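Local coordinates for protein DNA polymerase (Pyrobaculum calidifontis, PDB 5MDN) that probably catalyses the template-directed addition of deoxyribonucleotides to a growing DNA strand as a family B polymerase, at residues Lys94-Ala99 with Glu110-Tyr115; Met188-Thr193 with Arg331-Asp336; Val309-His314 with Arg326-Arg331. One frame throughout, in Å; residues are numbered along the deposited sequence.

Contact 1 of 3, residues Lys94-Ala99 with Glu110-Tyr115; sequences KLREAA and EADIRY
Arg96 NH1 is the polar atom of Arg96 that meets the loop, and what it meets is carbon: it lies 3.8 Å from Ala111 CB and 4.2 Å from Asp112 CB. Both methyl and methylene approach the guanidinium obliquely. The closest touch is lower on the same side chain, where Arg96 CD rests 3.6 Å from Ala111 CB. Arg96 can lie along the methyl because its CG stands anti to the backbone N (chi1 160°) and the chain stays extended as far as NE, so CB, CG and CD pass Ala111 in turn. The carboxylate of Asp112 is turned 75° from the guanidinium plane. Arg96 NH1 and Asp112 OD1 are 4.5 Å apart, beyond salt-bridge distance; the modelled salt bridge of Asp112 OD1 is to Arg392, and the position of OD1 is uncertain for both pairs. The pairing is therefore mainly aliphatic, with a weak attraction added at most. With an alanine here, the methyl of Ala111 would probably lose its cover from the helix and Asp112 would lose a nearby positive charge, leaving it the less certain pairing with Arg392.

The contact joins helix 92-100 to the loop that leaves edge strand 105-109 for helix 115-123. Leu95 and Ala99 of the helix and Ala111 of the loop all touch Phe42 on strand 41-46. The beta-alpha-beta-beta-alpha-beta order of this region and its 2-3-1-4 strand arrangement are those of a ferredoxin-like fold, in which Arg96, on the second helix, packs against the loop that leaves the last strand. At this surface position, the long arginine supplies apolar cover with its methylenes while its charged end probably stays hydrated.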
loop_
_atom_site.group_PDB
_atom_site.type_symbol
_atom_site.label_atom_id
_atom_site.label_comp_id
_atom_site.label_asym_id
_atom_site.label_seq_id
_atom_site.Cartn_x
_atom_site.Cartn_y
_atom_site.Cartn_z
ATOM N N LYS A 94 -16.968 -17.147 -20.166
ATOM C CA LYS A 94 -17.494 -18.194 -21.036
ATOM C C LYS A 94 -17.034 -17.995 -22.473
ATOM O O LYS A 94 -16.659 -18.956 -23.153
ATOM C CB LYS A 94 -19.021 -18.227 -20.956
ATOM C CG LYS A 94 -19.563 -18.652 -19.601
ATOM C CD LYS A 94 -21.075 -18.791 -19.632
ATOM C CE LYS A 94 -21.758 -17.431 -19.658
ATOM N NZ LYS A 94 -23.240 -17.553 -19.548
ATOM N N LEU A 95 -17.058 -16.750 -22.953
ATOM C CA LEU A 95 -16.650 -16.480 -24.326
ATOM C C LEU A 95 -15.138 -16.585 -24.486
ATOM O O LEU A 95 -14.653 -17.037 -25.528
ATOM C CB LEU A 95 -17.148 -15.103 -24.754
ATOM C CG LEU A 95 -18.668 -14.956 -24.709
ATOM C CD1 LEU A 95 -19.072 -13.497 -24.709
ATOM C CD2 LEU A 95 -19.303 -15.682 -25.881
ATOM N N ARG A 96 -14.378 -16.164 -23.471
ATOM C CA ARG A 96 -12.922 -16.284 -23.521
ATOM C C ARG A 96 -12.490 -17.731 -23.729
ATOM O O ARG A 96 -11.721 -18.038 -24.648
ATOM C CB ARG A 96 -12.304 -15.720 -22.241
ATOM C CG ARG A 96 -10.886 -16.208 -21.983
ATOM C CD ARG A 96 -10.254 -15.500 -20.797
ATOM N NE ARG A 96 -8.991 -16.122 -20.407
ATOM C CZ ARG A 96 -7.975 -15.467 -19.855
ATOM N NH1 ARG A 96 -8.064 -14.162 -19.639
ATOM N NH2 ARG A 96 -6.866 -16.116 -19.530
ATOM N N GLU A 97 -12.966 -18.635 -22.871
ATOM C CA GLU A 97 -12.564 -20.034 -22.966
ATOM C C GLU A 97 -13.081 -20.674 -24.249
ATOM O O GLU A 97 -12.354 -21.419 -24.916
ATOM C CB GLU A 97 -13.062 -20.796 -21.741
ATOM C CG GLU A 97 -12.432 -20.336 -20.435
ATOM C CD GLU A 97 -13.224 -20.776 -19.219
ATOM O OE1 GLU A 97 -14.343 -21.304 -19.397
ATOM O OE2 GLU A 97 -12.726 -20.599 -18.086
ATOM N N ALA A 98 -14.341 -20.404 -24.601
ATOM C CA ALA A 98 -14.906 -20.961 -25.826
ATOM C C ALA A 98 -14.178 -20.449 -27.063
ATOM O O ALA A 98 -14.013 -21.187 -28.041
ATOM C CB ALA A 98 -16.396 -20.636 -25.912
ATOM N N ALA A 99 -13.763 -19.176 -27.050
ATOM C CA ALA A 99 -13.115 -18.581 -28.218
ATOM C C ALA A 99 -11.908 -19.390 -28.671
ATOM O O ALA A 99 -11.676 -19.545 -29.876
ATOM C CB ALA A 99 -12.699 -17.141 -27.918
ATOM N N GLU A 110 -6.685 -9.375 -23.200
ATOM C CA GLU A 110 -7.464 -8.333 -22.524
ATOM C C GLU A 110 -8.875 -8.797 -22.172
ATOM O O GLU A 110 -9.821 -8.005 -22.190
ATOM C CB GLU A 110 -7.522 -7.047 -23.355
ATOM C CG GLU A 110 -6.163 -6.474 -23.712
ATOM C CD GLU A 110 -6.254 -5.058 -24.243
ATOM O OE1 GLU A 110 -7.346 -4.457 -24.153
ATOM O OE2 GLU A 110 -5.233 -4.544 -24.748
ATOM N N ALA A 111 -9.033 -10.074 -21.847
ATOM C CA ALA A 111 -10.328 -10.602 -21.442
ATOM C C ALA A 111 -10.604 -10.450 -19.952
ATOM O O ALA A 111 -11.751 -10.634 -19.530
ATOM C CB ALA A 111 -10.434 -12.079 -21.829
ATOM N N ASP A 112 -9.592 -10.123 -19.148
ATOM C CA ASP A 112 -9.722 -10.070 -17.697
ATOM C C ASP A 112 -9.648 -8.645 -17.153
ATOM O O ASP A 112 -9.226 -8.434 -16.014
ATOM C CB ASP A 112 -8.654 -10.939 -17.037
ATOM C CG ASP A 112 -7.248 -10.477 -17.360
ATOM O OD1 ASP A 112 -7.032 -9.963 -18.478
ATOM O OD2 ASP A 112 -6.361 -10.623 -16.492
ATOM N N ILE A 113 -10.049 -7.657 -17.946
ATOM C CA ILE A 113 -10.026 -6.265 -17.508
ATOM C C ILE A 113 -11.404 -5.936 -16.948
ATOM O O ILE A 113 -12.414 -6.063 -17.649
ATOM C CB ILE A 113 -9.650 -5.313 -18.657
ATOM C CG1 ILE A 113 -8.128 -5.260 -18.887
ATOM C CG2 ILE A 113 -10.178 -3.908 -18.391
ATOM C CD1 ILE A 113 -7.483 -6.570 -19.280
ATOM N N ARG A 114 -11.453 -5.535 -15.677
ATOM C CA ARG A 114 -12.734 -5.273 -15.033
ATOM C C ARG A 114 -13.460 -4.130 -15.738
ATOM O O ARG A 114 -12.843 -3.175 -16.218
ATOM C CB ARG A 114 -12.546 -4.986 -13.539
ATOM C CG ARG A 114 -11.902 -3.672 -13.187
ATOM C CD ARG A 114 -11.713 -3.579 -11.675
ATOM N NE ARG A 114 -10.641 -4.453 -11.205
ATOM C CZ ARG A 114 -9.511 -4.019 -10.655
ATOM N NH1 ARG A 114 -9.310 -2.718 -10.497
ATOM N NH2 ARG A 114 -8.583 -4.882 -10.265
ATOM N N TYR A 115 -14.785 -4.258 -15.806
ATOM C CA TYR A 115 -15.580 -3.517 -16.781
ATOM C C TYR A 115 -15.465 -2.005 -16.597
ATOM O O TYR A 115 -15.225 -1.275 -17.564
ATOM C CB TYR A 115 -17.036 -3.977 -16.697
ATOM C CG TYR A 115 -17.977 -3.281 -17.651
ATOM C CD1 TYR A 115 -17.822 -3.412 -19.025
ATOM C CD2 TYR A 115 -19.048 -2.534 -17.182
ATOM C CE1 TYR A 115 -18.685 -2.790 -19.906
ATOM C CE2 TYR A 115 -19.921 -1.915 -18.056
ATOM C CZ TYR A 115 -19.735 -2.044 -19.415
ATOM O OH TYR A 115 -20.603 -1.424 -20.284
#

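Contact 2 of 3, residues Met188-Thr193 with Arg331-Asp336; sequences MLAVKT and RYVLDD
Next to Val333, whose methyls meet Ala190 and Met188 across the contact, the ring of Tyr332 has Asp336 OD2 over one face, 3.5 Å above the plane and displaced toward the rim. The spacing of these two residues, a tyrosine followed one helical turn later by an aspartate, matches the pattern of the Exo III motif in family B polymerases. Asp336 also forms a salt bridge through OD1 with Arg308, and its OD2 comes close to Asp169 OD2.

The contact itself is carried by Val333, which splits its two methyls between two residues on the same side of the strand, Met188 and Ala190. CG1, anti to the backbone N (chi1 167°), reaches the methyl of Ala190, with Val333 CG1 and Ala190 CB 3.5 Å apart. On the other branch, Val333 CG2 lies 4.1 Å from Met188 SD. The methionine chain runs extended beyond CG, carrying its sulfur across the valine at a slant. Leu189 and Val191 point to the opposite side of the sheet, onto helix 209-222, so strand 186-193 is packed between two helices in the exonuclease domain of RNase H-like type.

Ala190 and Met188 are backbone-bonded to Asp169 and Glu171 on strand 165-172. The Val333 side chain is about 4 Å from that of Asp169, a known magnesium-binding residue, though that ion is not bound to it in this model. A bound magnesium ion lies about 8 Å from the valine side chain. The side-chain chemistry is apolar at a buried seam, and it sets the helix bearing Asp336 against the neighbour of the strand that carries Asp169.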
loop_
_atom_site.group_PDB
_atom_site.type_symbol
_atom_site.label_atom_id
_atom_site.label_comp_id
_atom_site.label_asym_id
_atom_site.label_seq_id
_atom_site.Cartn_x
_atom_site.Cartn_y
_atom_site.Cartn_z
ATOM N N MET A 188 -17.712 1.500 21.177
ATOM C CA MET A 188 -17.600 2.922 20.891
ATOM C C MET A 188 -17.285 3.124 19.417
ATOM O O MET A 188 -16.641 2.285 18.781
ATOM C CB MET A 188 -16.513 3.591 21.746
ATOM C CG MET A 188 -16.972 4.057 23.118
ATOM S SD MET A 188 -15.639 4.869 24.022
ATOM C CE MET A 188 -16.545 5.624 25.369
ATOM N N LEU A 189 -17.752 4.248 18.879
ATOM C CA LEU A 189 -17.462 4.618 17.497
ATOM C C LEU A 189 -17.397 6.137 17.430
ATOM O O LEU A 189 -18.418 6.808 17.610
ATOM C CB LEU A 189 -18.523 4.068 16.543
ATOM C CG LEU A 189 -18.263 4.119 15.034
ATOM C CD1 LEU A 189 -19.039 3.014 14.333
ATOM C CD2 LEU A 189 -18.629 5.472 14.444
ATOM N N ALA A 190 -16.210 6.675 17.171
ATOM C CA ALA A 190 -16.030 8.109 17.011
ATOM C C ALA A 190 -15.964 8.482 15.537
ATOM O O ALA A 190 -15.551 7.685 14.691
ATOM C CB ALA A 190 -14.763 8.592 17.715
ATOM N N VAL A 191 -16.378 9.711 15.240
ATOM C CA VAL A 191 -16.269 10.284 13.907
ATOM C C VAL A 191 -15.699 11.689 14.032
ATOM O O VAL A 191 -15.984 12.404 15.000
ATOM C CB VAL A 191 -17.629 10.309 13.170
ATOM C CG1 VAL A 191 -18.165 8.898 12.979
ATOM C CG2 VAL A 191 -18.641 11.163 13.928
ATOM N N LYS A 192 -14.869 12.074 13.064
ATOM C CA LYS A 192 -14.340 13.426 12.978
ATOM C C LYS A 192 -14.379 13.858 11.521
ATOM O O LYS A 192 -14.190 13.043 10.614
ATOM C CB LYS A 192 -12.912 13.515 13.539
ATOM C CG LYS A 192 -12.400 14.939 13.713
ATOM C CD LYS A 192 -11.053 14.972 14.416
ATOM C CE LYS A 192 -10.430 16.359 14.350
ATOM N NZ LYS A 192 -11.149 17.343 15.205
ATOM N N THR A 193 -14.620 15.148 11.303
ATOM C CA THR A 193 -14.990 15.656 9.992
ATOM C C THR A 193 -14.104 16.835 9.619
ATOM O O THR A 193 -13.521 17.502 10.477
ATOM C CB THR A 193 -16.462 16.099 9.939
ATOM O OG1 THR A 193 -16.608 17.363 10.599
ATOM C CG2 THR A 193 -17.362 15.080 10.616
ATOM N N ARG A 331 -11.238 9.022 25.469
ATOM C CA ARG A 331 -10.159 9.860 24.956
ATOM C C ARG A 331 -9.159 9.049 24.143
ATOM O O ARG A 331 -8.549 9.576 23.204
ATOM C CB ARG A 331 -9.470 10.598 26.101
ATOM C CG ARG A 331 -8.464 11.619 25.617
ATOM C CD ARG A 331 -8.766 12.984 26.199
ATOM N NE ARG A 331 -8.197 14.053 25.383
ATOM C CZ ARG A 331 -8.622 15.313 25.397
ATOM N NH1 ARG A 331 -9.625 15.669 26.190
ATOM N NH2 ARG A 331 -8.046 16.218 24.619
ATOM N N TYR A 332 -8.974 7.775 24.488
ATOM C CA TYR A 332 -8.216 6.880 23.622
ATOM C C TYR A 332 -8.848 6.816 22.236
ATOM O O TYR A 332 -8.151 6.878 21.216
ATOM C CB TYR A 332 -8.140 5.488 24.254
ATOM C CG TYR A 332 -7.502 4.427 23.380
ATOM C CD1 TYR A 332 -6.121 4.361 23.225
ATOM C CD2 TYR A 332 -8.280 3.482 22.723
ATOM C CE1 TYR A 332 -5.538 3.390 22.429
ATOM C CE2 TYR A 332 -7.706 2.510 21.928
ATOM C CZ TYR A 332 -6.334 2.468 21.785
ATOM O OH TYR A 332 -5.755 1.502 20.994
ATOM N N VAL A 333 -10.175 6.681 22.184
ATOM C CA VAL A 333 -10.875 6.634 20.906
ATOM C C VAL A 333 -10.783 7.980 20.189
ATOM O O VAL A 333 -10.619 8.031 18.964
ATOM C CB VAL A 333 -12.334 6.190 21.126
ATOM C CG1 VAL A 333 -13.165 6.439 19.893
ATOM C CG2 VAL A 333 -12.386 4.726 21.520
ATOM N N LEU A 334 -10.875 9.088 20.935
ATOM C CA LEU A 334 -10.765 10.404 20.306
ATOM C C LEU A 334 -9.361 10.649 19.765
ATOM O O LEU A 334 -9.202 11.209 18.676
ATOM C CB LEU A 334 -11.146 11.518 21.283
ATOM C CG LEU A 334 -12.615 11.918 21.457
ATOM C CD1 LEU A 334 -13.264 12.174 20.102
ATOM C CD2 LEU A 334 -13.404 10.898 22.248
ATOM N N ASP A 335 -8.332 10.242 20.512
ATOM C CA ASP A 335 -6.970 10.387 20.013
ATOM C C ASP A 335 -6.729 9.525 18.781
ATOM O O ASP A 335 -5.905 9.876 17.930
ATOM C CB ASP A 335 -5.967 10.049 21.115
ATOM C CG ASP A 335 -5.887 11.128 22.180
ATOM O OD1 ASP A 335 -6.240 12.288 21.876
ATOM O OD2 ASP A 335 -5.473 10.820 23.318
ATOM N N ASP A 336 -7.428 8.393 18.671
ATOM C CA ASP A 336 -7.360 7.592 17.453
ATOM C C ASP A 336 -7.917 8.359 16.259
ATOM O O ASP A 336 -7.238 8.529 15.240
ATOM C CB ASP A 336 -8.113 6.275 17.646
ATOM C CG ASP A 336 -7.296 5.233 18.385
ATOM O OD1 ASP A 336 -6.053 5.341 18.386
ATOM O OD2 ASP A 336 -7.895 4.299 18.957
#

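Contact 3 of 3, residues Val309-His314 with Arg326-Arg331; sequences VLIPGH and RPTLMR
Thr328 is the first residue of helix 326-356 to meet the 309-314 loop, and it touches two loop residues with different branches. Thr328 OG1 lies 3.6 Å from Val309 CG1, a van der Waals touch of hydroxyl on methyl, and Thr328 CG2 is 4.1 Å from Ile311 CD1. The backbone joins in, because Thr328 O is 3.7 Å from Val309 CG1 and 3.9 Å from Ile311 CD1; apolar carbons thus pack beside this carbonyl. Leu329 starts out away from the loop, but the end of its side chain turns back toward it.

At Arg331 the aliphatic base of the side chain does the work: Arg331 CG sits 3.9 Å from Val309 CG2, and the two side chains cross at about a right angle. The arginine chain bends at its second torsion (chi2 125°), beyond the carbon that meets the valine. Val309 is therefore held between Thr328 and Arg331, one methyl to each.

These contacts lay the loop after helix 293-299 along the first turns of the long helix. Tyr319 of helix 316-320 covers Ile311, Thr328 and Leu329 together, Tyr332 of the same long helix adds to the Ile311 site, and Met330 packs on Val200 and Glu202 of strand 198-202.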
loop_
_atom_site.group_PDB
_atom_site.type_symbol
_atom_site.label_atom_id
_atom_site.label_comp_id
_atom_site.label_asym_id
_atom_site.label_seq_id
_atom_site.Cartn_x
_atom_site.Cartn_y
_atom_site.Cartn_z
ATOM N N VAL A 309 -3.206 9.509 25.371
ATOM C CA VAL A 309 -3.691 8.386 26.159
ATOM C C VAL A 309 -3.466 7.095 25.384
ATOM O O VAL A 309 -3.697 7.031 24.169
ATOM C CB VAL A 309 -5.177 8.588 26.503
ATOM C CG1 VAL A 309 -5.716 7.410 27.289
ATOM C CG2 VAL A 309 -5.373 9.886 27.272
ATOM N N LEU A 310 -3.029 6.051 26.084
ATOM C CA LEU A 310 -2.733 4.765 25.455
ATOM C C LEU A 310 -3.272 3.640 26.328
ATOM O O LEU A 310 -2.798 3.433 27.449
ATOM C CB LEU A 310 -1.232 4.593 25.223
ATOM C CG LEU A 310 -0.636 5.367 24.047
ATOM C CD1 LEU A 310 0.865 5.157 23.981
ATOM C CD2 LEU A 310 -1.295 4.922 22.753
ATOM N N ILE A 311 -4.260 2.918 25.809
ATOM C CA ILE A 311 -4.816 1.739 26.469
ATOM C C ILE A 311 -4.223 0.498 25.811
ATOM O O ILE A 311 -4.090 0.458 24.577
ATOM C CB ILE A 311 -6.355 1.724 26.395
ATOM C CG1 ILE A 311 -6.995 2.549 27.519
ATOM C CG2 ILE A 311 -6.898 0.296 26.408
ATOM C CD1 ILE A 311 -6.681 4.014 27.488
ATOM N N PRO A 312 -3.842 -0.530 26.576
ATOM C CA PRO A 312 -3.520 -1.820 25.951
ATOM C C PRO A 312 -4.735 -2.375 25.228
ATOM O O PRO A 312 -5.725 -2.751 25.861
ATOM C CB PRO A 312 -3.101 -2.699 27.137
ATOM C CG PRO A 312 -3.699 -2.042 28.340
ATOM C CD PRO A 312 -3.709 -0.570 28.041
ATOM N N GLY A 313 -4.662 -2.405 23.891
ATOM C CA GLY A 313 -5.831 -2.701 23.077
ATOM C C GLY A 313 -6.583 -3.954 23.479
ATOM O O GLY A 313 -7.806 -4.020 23.334
ATOM N N HIS A 314 -5.873 -4.968 23.968
ATOM C CA HIS A 314 -6.525 -6.209 24.369
ATOM C C HIS A 314 -7.422 -6.061 25.594
ATOM O O HIS A 314 -8.039 -7.055 26.002
ATOM C CB HIS A 314 -5.470 -7.287 24.626
ATOM C CG HIS A 314 -4.579 -7.003 25.795
ATOM N ND1 HIS A 314 -4.651 -7.714 26.974
ATOM C CD2 HIS A 314 -3.593 -6.092 25.964
ATOM C CE1 HIS A 314 -3.747 -7.252 27.819
ATOM N NE2 HIS A 314 -3.093 -6.266 27.231
ATOM N N ARG A 326 -13.947 4.271 31.881
ATOM C CA ARG A 326 -14.645 4.579 30.632
ATOM C C ARG A 326 -14.259 5.945 30.072
ATOM O O ARG A 326 -13.996 6.033 28.860
ATOM C CB ARG A 326 -16.159 4.448 30.832
ATOM C CG ARG A 326 -16.879 3.749 29.677
ATOM C CD ARG A 326 -18.391 3.912 29.782
ATOM N NE ARG A 326 -18.997 3.004 30.754
ATOM C CZ ARG A 326 -20.051 2.232 30.501
ATOM N NH1 ARG A 326 -20.629 2.266 29.310
ATOM N NH2 ARG A 326 -20.539 1.437 31.444
ATOM N N PRO A 327 -14.215 7.034 30.854
ATOM C CA PRO A 327 -13.882 8.338 30.252
ATOM C C PRO A 327 -12.485 8.404 29.657
ATOM O O PRO A 327 -12.243 9.247 28.784
ATOM C CB PRO A 327 -14.035 9.318 31.425
ATOM C CG PRO A 327 -13.883 8.480 32.639
ATOM C CD PRO A 327 -14.523 7.176 32.288
ATOM N N THR A 328 -11.559 7.550 30.091
ATOM C CA THR A 328 -10.242 7.509 29.468
ATOM C C THR A 328 -10.217 6.590 28.255
ATOM O O THR A 328 -9.393 6.789 27.354
ATOM C CB THR A 328 -9.173 7.091 30.489
ATOM O OG1 THR A 328 -7.926 7.721 30.162
ATOM C CG2 THR A 328 -8.970 5.583 30.500
ATOM N N LEU A 329 -11.095 5.583 28.215
ATOM C CA LEU A 329 -11.267 4.802 26.996
ATOM C C LEU A 329 -11.847 5.657 25.879
ATOM O O LEU A 329 -11.554 5.425 24.702
ATOM C CB LEU A 329 -12.167 3.596 27.262
ATOM C CG LEU A 329 -12.486 2.694 26.065
ATOM C CD1 LEU A 329 -11.232 1.992 25.565
ATOM C CD2 LEU A 329 -13.571 1.687 26.415
ATOM N N MET A 330 -12.664 6.652 26.233
ATOM C CA MET A 330 -13.190 7.573 25.232
ATOM C C MET A 330 -12.074 8.413 24.624
ATOM O O MET A 330 -11.942 8.492 23.398
ATOM C CB MET A 330 -14.251 8.472 25.866
ATOM C CG MET A 330 -15.148 9.189 24.877
ATOM S SD MET A 330 -16.278 10.326 25.698
ATOM C CE MET A 330 -17.799 9.982 24.820
ATOM N N ARG A 331 -11.238 9.022 25.469
ATOM C CA ARG A 331 -10.159 9.860 24.956
ATOM C C ARG A 331 -9.159 9.049 24.143
ATOM O O ARG A 331 -8.549 9.576 23.204
ATOM C CB ARG A 331 -9.470 10.598 26.101
ATOM C CG ARG A 331 -8.464 11.619 25.617
ATOM C CD ARG A 331 -8.766 12.984 26.199
ATOM N NE ARG A 331 -8.197 14.053 25.383
ATOM C CZ ARG A 331 -8.622 15.313 25.397
ATOM N NH1 ARG A 331 -9.625 15.669 26.190
ATOM N NH2 ARG A 331 -8.046 16.218 24.619
#

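Overall arrangement
Contacts 2 and 3 lie on the same long helix, 326-356, with centres 11 Å apart, and share Arg331. Contact 2 is the buried one, all methyl and thioether against the exonuclease sheet near Asp169. Contact 3 is only partly buried; there a loop meets the helix start, and hydroxyl, carbonyl and an arginine methylene mix with the aliphatic groups. The two touch where Tyr332 packs against the loop. Contact 1 stands apart at the surface, its centre 45 Å from that of contact 2, in a ferredoxin-like region, and relies on the long stem of one arginine. Contacts 1 and 3 lie on opposite sides of the chain's centre.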